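Local coordinates for protein glycerate 2-kinase (Pyrococcus horikoshii, PDB 1X3L) that catalyses the magnesium- and ATP-dependent phosphorylation of D-glycerate to 2-phosphoglycerate, at residues I9-L13 with E278-F284; V323-E329 with N426-I432. All blocks are in the same frame, centred on the assembly; numbering follows the deposited sequence.

Overall arrangement
Both contacts belong to the part of the fold built on the mixed sheet that holds strands 322-328 and 427-435. Interaction 2 lies inside that sheet, a backbone pairing of two adjacent strands. Interaction 1 lies on one face of it, where helix 6-20 packs beside the end of helix 268-281. Their centres are 13 Å apart and they touch: Phe284 packs on Val323 and Ile432, and Leu13 on Ile430. Their chemistry differs with place. Interaction 2 is buried, with regular main-chain bonds and a polar end at Glu329 and Ser427. Interaction 1 has apolar packing near the sheet and a salt bridge on its solvent side.

Interaction 1: residues I9-L13 with E278-F284; sequences IGLRL and EAQRLGF. With EDO (1,2-ethanediol), chain C.
Ile9 meets Phe284 at the rim of its ring, and this is the tight side of the contact. The two side chains come from opposite directions. Ile9 CD1 lies 3.6 Å from Phe284 CZ, near the ring plane. The methyl therefore touches the ring edge, not a face. Ile9 CG1 is anti to the carbonyl carbon (chi1 -68°), and its extended end carries CD1 to the ring. Leu13 fills the next place along helix 6-20. Its CD2 branch sits 3.7 Å from Glu278 CG and also reaches the backbone N of Ala279. Leu282 CD1 lies 4.3 Å from Leu13 CD2 and packs more loosely between Ile9 and Leu13. Ile9, Leu13, Ala279 and Phe284 are all buried, and strand 427-435 lies beneath Ile9, Leu13 and Phe284.

The other side is polar and more open to solvent. Arg12 is exposed, and its chain, with CG anti to the backbone N (chi1 -178°) and extended to NE, reaches across to Glu278. It grips Glu278 side-on with two nitrogens. Arg12 NE is 2.8 Å from Glu278 OE2, and Arg12 NH2 is 3.1 Å from Glu278 OE2. The oxygen lies in the guanidinium plane, but both nitrogens meet it from the same face of the carboxylate, well above its plane. Both bonds end on one oxygen and the planes are 61° apart, unlike a flat two-oxygen pairing. Leu282 CD2 lies 4.0 Å from Arg12 NE and borders the salt bridge.

Helix 268-281 closes with a Schellman motif, in which Gly283 has positive phi and Phe284 N bonds back to Ala279 O. This C-cap turns the chain into edge strand 285-290. Helices 6-20 and 268-281 thus pack side by side on one face of the mixed sheet, as a helical layer of an alpha/beta fold.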
ATOM      1  N   ILE A   9      -0.001  25.092  -7.126  1.00 23.93           N
ATOM      2  CA  ILE A   9       1.108  24.181  -7.386  1.00 25.01           C
ATOM      3  C   ILE A   9       1.022  22.991  -6.436  1.00 26.08           C
ATOM      4  O   ILE A   9       1.082  21.833  -6.863  1.00 26.09           O
ATOM      5  CB  ILE A   9       2.466  24.880  -7.206  1.00 23.21           C
ATOM      6  CG1 ILE A   9       2.652  25.928  -8.305  1.00 24.97           C
ATOM      7  CG2 ILE A   9       3.596  23.848  -7.253  1.00 21.62           C
ATOM      8  CD1 ILE A   9       3.872  26.823  -8.121  1.00 22.59           C
ATOM      9  N   GLY A  10       0.866  23.282  -5.149  1.00 26.78           N
ATOM     10  CA  GLY A  10       0.769  22.218  -4.165  1.00 26.66           C
ATOM     11  C   GLY A  10      -0.359  21.242  -4.464  1.00 26.65           C
ATOM     12  O   GLY A  10      -0.158  20.027  -4.439  1.00 25.67           O
ATOM     13  N   LEU A  11      -1.549  21.764  -4.746  1.00 26.20           N
ATOM     14  CA  LEU A  11      -2.692  20.899  -5.038  1.00 27.29           C
ATOM     15  C   LEU A  11      -2.490  20.117  -6.337  1.00 26.74           C
ATOM     16  O   LEU A  11      -2.959  18.983  -6.474  1.00 25.15           O
ATOM     17  CB  LEU A  11      -3.978  21.729  -5.086  1.00 26.50           C
ATOM     18  CG  LEU A  11      -4.368  22.316  -3.720  1.00 28.27           C
ATOM     19  CD1 LEU A  11      -5.595  23.228  -3.856  1.00 31.08           C
ATOM     20  CD2 LEU A  11      -4.660  21.185  -2.754  1.00 29.24           C
ATOM     21  N   ARG A  12      -1.777  20.721  -7.283  1.00 25.55           N
ATOM     22  CA  ARG A  12      -1.484  20.062  -8.553  1.00 26.05           C
ATOM     23  C   ARG A  12      -0.584  18.843  -8.305  1.00 24.92           C
ATOM     24  O   ARG A  12      -0.772  17.783  -8.899  1.00 26.06           O
ATOM     25  CB  ARG A  12      -0.784  21.045  -9.499  1.00 26.77           C
ATOM     26  CG  ARG A  12      -0.477  20.483 -10.871  1.00 28.06           C
ATOM     27  CD  ARG A  12       0.129  21.539 -11.799  1.00 26.28           C
ATOM     28  NE  ARG A  12       0.581  20.950 -13.058  1.00 26.25           N
ATOM     29  CZ  ARG A  12      -0.186  20.784 -14.131  1.00 27.17           C
ATOM     30  NH1 ARG A  12      -1.456  21.170 -14.107  1.00 28.30           N
ATOM     31  NH2 ARG A  12       0.312  20.227 -15.230  1.00 23.91           N
ATOM     32  N   LEU A  13       0.389  19.001  -7.417  1.00 24.29           N
ATOM     33  CA  LEU A  13       1.318  17.926  -7.086  1.00 23.99           C
ATOM     34  C   LEU A  13       0.623  16.827  -6.276  1.00 24.22           C
ATOM     35  O   LEU A  13       0.972  15.654  -6.389  1.00 22.42           O
ATOM     36  CB  LEU A  13       2.515  18.495  -6.314  1.00 23.23           C
ATOM     37  CG  LEU A  13       3.353  19.511  -7.106  1.00 25.79           C
ATOM     38  CD1 LEU A  13       4.465  20.076  -6.234  1.00 23.81           C
ATOM     39  CD2 LEU A  13       3.942  18.838  -8.345  1.00 24.22           C
ATOM     40  N   GLU A 278       6.661  16.143 -11.844  1.00 26.37           N
ATOM     41  CA  GLU A 278       5.798  17.270 -12.188  1.00 25.51           C
ATOM     42  C   GLU A 278       6.420  18.565 -11.660  1.00 26.29           C
ATOM     43  O   GLU A 278       6.397  19.595 -12.336  1.00 25.37           O
ATOM     44  CB  GLU A 278       4.399  17.058 -11.595  1.00 25.95           C
ATOM     45  CG  GLU A 278       3.379  18.143 -11.909  1.00 28.82           C
ATOM     46  CD  GLU A 278       3.229  18.412 -13.397  1.00 30.82           C
ATOM     47  OE1 GLU A 278       3.381  17.468 -14.197  1.00 32.53           O
ATOM     48  OE2 GLU A 278       2.946  19.570 -13.765  1.00 32.98           O
ATOM     49  N   ALA A 279       6.988  18.505 -10.459  1.00 23.49           N
ATOM     50  CA  ALA A 279       7.622  19.674  -9.863  1.00 24.65           C
ATOM     51  C   ALA A 279       8.714  20.199 -10.796  1.00 25.47           C
ATOM     52  O   ALA A 279       8.821  21.402 -11.024  1.00 25.53           O
ATOM     53  CB  ALA A 279       8.219  19.321  -8.510  1.00 20.91           C
ATOM     54  N   GLN A 280       9.526  19.296 -11.330  1.00 26.35           N
ATOM     55  CA  GLN A 280      10.592  19.702 -12.239  1.00 28.21           C
ATOM     56  C   GLN A 280      10.017  20.346 -13.498  1.00 28.32           C
ATOM     57  O   GLN A 280      10.568  21.318 -14.004  1.00 27.66           O
ATOM     58  CB  GLN A 280      11.469  18.496 -12.588  1.00 28.29           C
ATOM     59  CG  GLN A 280      12.219  17.964 -11.366  1.00 29.77           C
ATOM     60  CD  GLN A 280      12.761  16.562 -11.556  1.00 32.79           C
ATOM     61  OE1 GLN A 280      12.095  15.707 -12.126  1.00 33.53           O
ATOM     62  NE2 GLN A 280      13.968  16.315 -11.055  1.00 34.69           N
ATOM     63  N   ARG A 281       8.900  19.818 -13.993  1.00 30.27           N
ATOM     64  CA  ARG A 281       8.269  20.377 -15.186  1.00 32.18           C
ATOM     65  C   ARG A 281       7.773  21.794 -14.916  1.00 33.00           C
ATOM     66  O   ARG A 281       7.730  22.631 -15.819  1.00 33.93           O
ATOM     67  CB  ARG A 281       7.093  19.506 -15.635  1.00 35.94           C
ATOM     68  CG  ARG A 281       7.487  18.102 -16.061  1.00 41.05           C
ATOM     69  CD  ARG A 281       6.315  17.376 -16.710  1.00 46.39           C
ATOM     70  NE  ARG A 281       5.803  18.140 -17.842  1.00 52.96           N
ATOM     71  CZ  ARG A 281       4.830  17.733 -18.652  1.00 57.51           C
ATOM     72  NH1 ARG A 281       4.245  16.555 -18.464  1.00 59.66           N
ATOM     73  NH2 ARG A 281       4.444  18.510 -19.658  1.00 58.13           N
ATOM     74  N   LEU A 282       7.409  22.067 -13.667  1.00 30.86           N
ATOM     75  CA  LEU A 282       6.924  23.391 -13.301  1.00 30.02           C
ATOM     76  C   LEU A 282       8.071  24.362 -13.002  1.00 29.74           C
ATOM     77  O   LEU A 282       7.838  25.504 -12.616  1.00 28.93           O
ATOM     78  CB  LEU A 282       5.977  23.285 -12.101  1.00 29.23           C
ATOM     79  CG  LEU A 282       4.728  22.439 -12.387  1.00 30.20           C
ATOM     80  CD1 LEU A 282       3.980  22.155 -11.095  1.00 30.45           C
ATOM     81  CD2 LEU A 282       3.834  23.172 -13.386  1.00 30.01           C
ATOM     82  N   GLY A 283       9.308  23.901 -13.176  1.00 30.06           N
ATOM     83  CA  GLY A 283      10.457  24.762 -12.952  1.00 30.77           C
ATOM     84  C   GLY A 283      11.145  24.687 -11.600  1.00 33.12           C
ATOM     85  O   GLY A 283      12.008  25.516 -11.305  1.00 32.78           O
ATOM     86  N   PHE A 284      10.782  23.710 -10.774  1.00 31.54           N
ATOM     87  CA  PHE A 284      11.398  23.571  -9.458  1.00 31.30           C
ATOM     88  C   PHE A 284      12.423  22.448  -9.462  1.00 32.00           C
ATOM     89  O   PHE A 284      12.355  21.527 -10.276  1.00 30.98           O
ATOM     90  CB  PHE A 284      10.358  23.195  -8.388  1.00 29.94           C
ATOM     91  CG  PHE A 284       9.319  24.251  -8.115  1.00 31.81           C
ATOM     92  CD1 PHE A 284       9.432  25.084  -7.006  1.00 32.07           C
ATOM     93  CD2 PHE A 284       8.199  24.374  -8.934  1.00 31.65           C
ATOM     94  CE1 PHE A 284       8.440  26.027  -6.710  1.00 33.64           C
ATOM     95  CE2 PHE A 284       7.201  25.311  -8.650  1.00 32.21           C
ATOM     96  CZ  PHE A 284       7.323  26.140  -7.534  1.00 32.72           C
TER
HETATM   97  C1  EDO C 501      -6.816  20.440  -6.742  1.00 48.64           C
HETATM   98  O1  EDO C 501      -6.022  20.525  -7.942  1.00 45.06           O
HETATM   99  C2  EDO C 501      -6.968  18.981  -6.274  1.00 48.70           C
HETATM  100  O2  EDO C 501      -5.688  18.386  -5.984  1.00 47.81           O

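Interaction 2: residues V323-E329 with N426-I432; sequences VLVFGGE and NSIVIAI
Two neighbouring antiparallel strands of the mixed sheet, 322-328 and 427-435, form this contact. The short segments run at 165° to each other. Three hydrogen-bonded pairs hold them: Leu324 with Ala431, Phe326 with Val429, and Gly328 with Ser427. Leu324 N bonds to Ala431 O at 2.8 Å, and Val429 N to Phe326 O at 2.7 Å. In the non-hydrogen-bonded pairs that alternate with these, CA-H groups point at carbonyls, as Val323 CA does at Ala431 O.

The side chains alternate between two faces. On one, Val325 CG1 lies 3.7 Å from Ile428 CG2, and Val323 CG1 runs beside Ile430 CG2 at 3.9 Å. On the other, Phe326 CB packs on Val429 CB, and the ring turns its edge to Val429 O and to the Ala431 methyl.

Just beyond the last pair the contact turns polar. Ser427 OG donates to Glu329 OE1 at 2.7 Å, on the syn side of the carboxylate, 28° out of its plane. A bend at chi2 (83°) turns the Glu329 carboxylate back to the serine. The hydroxyl is also bonded by Asn344. Glu329 OE2 lies close to the like-charged Asp366. Without the carboxylate, as with an alanine here, the Ser427 hydroxyl would probably lose this acceptor. The Asn426 side chain is about 11 Å from that of Lys58, which probably binds substrate.

Strand 285-290 continues the sheet beyond 322-328, and 359-366 beyond 427-435. Helix 268-281 packs on the face with Val325, Ile428 and Ile430, while helix 297-314 packs on Leu324, Phe326 and Val429.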
ATOM      1  N   VAL A 323      11.214  21.915  -4.197  1.00 26.09           N
ATOM      2  CA  VAL A 323      10.149  21.062  -3.690  1.00 26.98           C
ATOM      3  C   VAL A 323      10.800  19.864  -3.006  1.00 27.47           C
ATOM      4  O   VAL A 323      11.683  19.215  -3.580  1.00 25.73           O
ATOM      5  CB  VAL A 323       9.246  20.531  -4.823  1.00 27.96           C
ATOM      6  CG1 VAL A 323       8.291  19.476  -4.273  1.00 28.38           C
ATOM      7  CG2 VAL A 323       8.457  21.676  -5.443  1.00 26.24           C
ATOM      8  N   LEU A 324      10.377  19.587  -1.774  1.00 26.78           N
ATOM      9  CA  LEU A 324      10.906  18.453  -1.023  1.00 25.76           C
ATOM     10  C   LEU A 324       9.768  17.477  -0.768  1.00 26.26           C
ATOM     11  O   LEU A 324       8.654  17.882  -0.442  1.00 22.62           O
ATOM     12  CB  LEU A 324      11.503  18.907   0.314  1.00 27.48           C
ATOM     13  CG  LEU A 324      12.871  19.598   0.329  1.00 28.22           C
ATOM     14  CD1 LEU A 324      12.845  20.852  -0.508  1.00 33.74           C
ATOM     15  CD2 LEU A 324      13.237  19.933   1.758  1.00 30.56           C
ATOM     16  N   VAL A 325      10.050  16.186  -0.914  1.00 26.03           N
ATOM     17  CA  VAL A 325       9.027  15.170  -0.712  1.00 25.66           C
ATOM     18  C   VAL A 325       9.413  14.187   0.388  1.00 25.94           C
ATOM     19  O   VAL A 325      10.511  13.620   0.381  1.00 23.35           O
ATOM     20  CB  VAL A 325       8.761  14.397  -2.029  1.00 27.55           C
ATOM     21  CG1 VAL A 325       7.535  13.501  -1.880  1.00 25.72           C
ATOM     22  CG2 VAL A 325       8.561  15.386  -3.180  1.00 27.39           C
ATOM     23  N   PHE A 326       8.501  13.995   1.336  1.00 25.63           N
ATOM     24  CA  PHE A 326       8.714  13.080   2.455  1.00 25.46           C
ATOM     25  C   PHE A 326       7.553  12.082   2.476  1.00 26.93           C
ATOM     26  O   PHE A 326       6.409  12.462   2.722  1.00 28.16           O
ATOM     27  CB  PHE A 326       8.711  13.840   3.788  1.00 24.04           C
ATOM     28  CG  PHE A 326       9.727  14.951   3.882  1.00 22.87           C
ATOM     29  CD1 PHE A 326      10.941  14.750   4.530  1.00 22.65           C
ATOM     30  CD2 PHE A 326       9.434  16.221   3.395  1.00 24.91           C
ATOM     31  CE1 PHE A 326      11.847  15.802   4.703  1.00 23.58           C
ATOM     32  CE2 PHE A 326      10.331  17.282   3.560  1.00 25.74           C
ATOM     33  CZ  PHE A 326      11.537  17.074   4.215  1.00 25.16           C
ATOM     34  N   GLY A 327       7.841  10.813   2.225  1.00 27.50           N
ATOM     35  CA  GLY A 327       6.790   9.815   2.236  1.00 26.19           C
ATOM     36  C   GLY A 327       6.959   8.837   3.380  1.00 28.21           C
ATOM     37  O   GLY A 327       8.064   8.670   3.913  1.00 28.10           O
ATOM     38  N   GLY A 328       5.856   8.197   3.759  1.00 28.54           N
ATOM     39  CA  GLY A 328       5.868   7.222   4.839  1.00 27.89           C
ATOM     40  C   GLY A 328       4.515   7.210   5.521  1.00 28.64           C
ATOM     41  O   GLY A 328       3.483   7.316   4.866  1.00 28.05           O
ATOM     42  N   GLU A 329       4.511   7.085   6.842  1.00 29.21           N
ATOM     43  CA  GLU A 329       3.262   7.088   7.593  1.00 30.86           C
ATOM     44  C   GLU A 329       3.582   7.421   9.045  1.00 30.48           C
ATOM     45  O   GLU A 329       4.175   6.611   9.758  1.00 32.68           O
ATOM     46  CB  GLU A 329       2.567   5.722   7.507  1.00 31.80           C
ATOM     47  CG  GLU A 329       1.122   5.740   8.023  1.00 34.85           C
ATOM     48  CD  GLU A 329       0.100   6.218   6.983  1.00 37.94           C
ATOM     49  OE1 GLU A 329       0.411   7.111   6.172  1.00 38.20           O
ATOM     50  OE2 GLU A 329      -1.035   5.703   6.983  1.00 40.72           O
ATOM     51  N   ASN A 426      -0.122   4.972   1.467  1.00 26.78           N
ATOM     52  CA  ASN A 426       0.195   5.708   2.696  1.00 26.78           C
ATOM     53  C   ASN A 426       0.313   7.228   2.476  1.00 27.37           C
ATOM     54  O   ASN A 426      -0.309   7.805   1.593  1.00 27.86           O
ATOM     55  CB  ASN A 426       1.509   5.159   3.254  1.00 27.97           C
ATOM     56  CG  ASN A 426       1.278   3.781   3.816  1.00 32.35           C
ATOM     57  OD1 ASN A 426       0.296   3.516   4.504  1.00 31.79           O
ATOM     58  ND2 ASN A 426       2.221   2.876   3.505  1.00 31.51           N
ATOM     59  N   SER A 427       1.099   7.904   3.309  1.00 26.99           N
ATOM     60  CA  SER A 427       1.147   9.363   3.262  1.00 27.29           C
ATOM     61  C   SER A 427       2.358  10.044   2.655  1.00 27.04           C
ATOM     62  O   SER A 427       3.452   9.483   2.598  1.00 26.36           O
ATOM     63  CB  SER A 427       0.937   9.917   4.671  1.00 24.41           C
ATOM     64  OG  SER A 427      -0.305   9.487   5.200  1.00 27.79           O
ATOM     65  N   ILE A 428       2.142  11.287   2.228  1.00 26.30           N
ATOM     66  CA  ILE A 428       3.192  12.095   1.634  1.00 25.04           C
ATOM     67  C   ILE A 428       3.106  13.534   2.112  1.00 25.88           C
ATOM     68  O   ILE A 428       2.009  14.089   2.261  1.00 25.30           O
ATOM     69  CB  ILE A 428       3.093  12.118   0.098  1.00 26.81           C
ATOM     70  CG1 ILE A 428       3.175  10.698  -0.455  1.00 25.43           C
ATOM     71  CG2 ILE A 428       4.199  13.006  -0.478  1.00 25.36           C
ATOM     72  CD1 ILE A 428       2.892  10.596  -1.950  1.00 25.92           C
ATOM     73  N   VAL A 429       4.269  14.124   2.363  1.00 21.27           N
ATOM     74  CA  VAL A 429       4.353  15.509   2.776  1.00 22.44           C
ATOM     75  C   VAL A 429       5.103  16.233   1.670  1.00 23.29           C
ATOM     76  O   VAL A 429       6.200  15.828   1.290  1.00 24.60           O
ATOM     77  CB  VAL A 429       5.159  15.697   4.079  1.00 23.02           C
ATOM     78  CG1 VAL A 429       5.160  17.169   4.461  1.00 24.23           C
ATOM     79  CG2 VAL A 429       4.559  14.858   5.211  1.00 22.95           C
ATOM     80  N   ILE A 430       4.509  17.289   1.138  1.00 22.23           N
ATOM     81  CA  ILE A 430       5.178  18.047   0.095  1.00 23.95           C
ATOM     82  C   ILE A 430       5.510  19.420   0.666  1.00 24.37           C
ATOM     83  O   ILE A 430       4.621  20.114   1.159  1.00 25.17           O
ATOM     84  CB  ILE A 430       4.276  18.228  -1.140  1.00 23.57           C
ATOM     85  CG1 ILE A 430       3.848  16.862  -1.689  1.00 23.60           C
ATOM     86  CG2 ILE A 430       5.022  19.015  -2.213  1.00 26.72           C
ATOM     87  CD1 ILE A 430       2.888  16.955  -2.895  1.00 22.82           C
ATOM     88  N   ALA A 431       6.785  19.800   0.629  1.00 22.31           N
ATOM     89  CA  ALA A 431       7.195  21.108   1.129  1.00 23.04           C
ATOM     90  C   ALA A 431       7.693  21.947  -0.045  1.00 25.14           C
ATOM     91  O   ALA A 431       8.597  21.542  -0.777  1.00 24.94           O
ATOM     92  CB  ALA A 431       8.297  20.958   2.184  1.00 23.73           C
ATOM     93  N   ILE A 432       7.098  23.119  -0.229  1.00 25.29           N
ATOM     94  CA  ILE A 432       7.483  23.981  -1.334  1.00 26.14           C
ATOM     95  C   ILE A 432       8.040  25.309  -0.851  1.00 27.41           C
ATOM     96  O   ILE A 432       7.453  25.957   0.011  1.00 27.75           O
ATOM     97  CB  ILE A 432       6.273  24.284  -2.251  1.00 26.31           C
ATOM     98  CG1 ILE A 432       5.634  22.978  -2.727  1.00 26.63           C
ATOM     99  CG2 ILE A 432       6.719  25.137  -3.434  1.00 27.26           C
ATOM    100  CD1 ILE A 432       4.303  23.172  -3.429  1.00 27.63           C
TER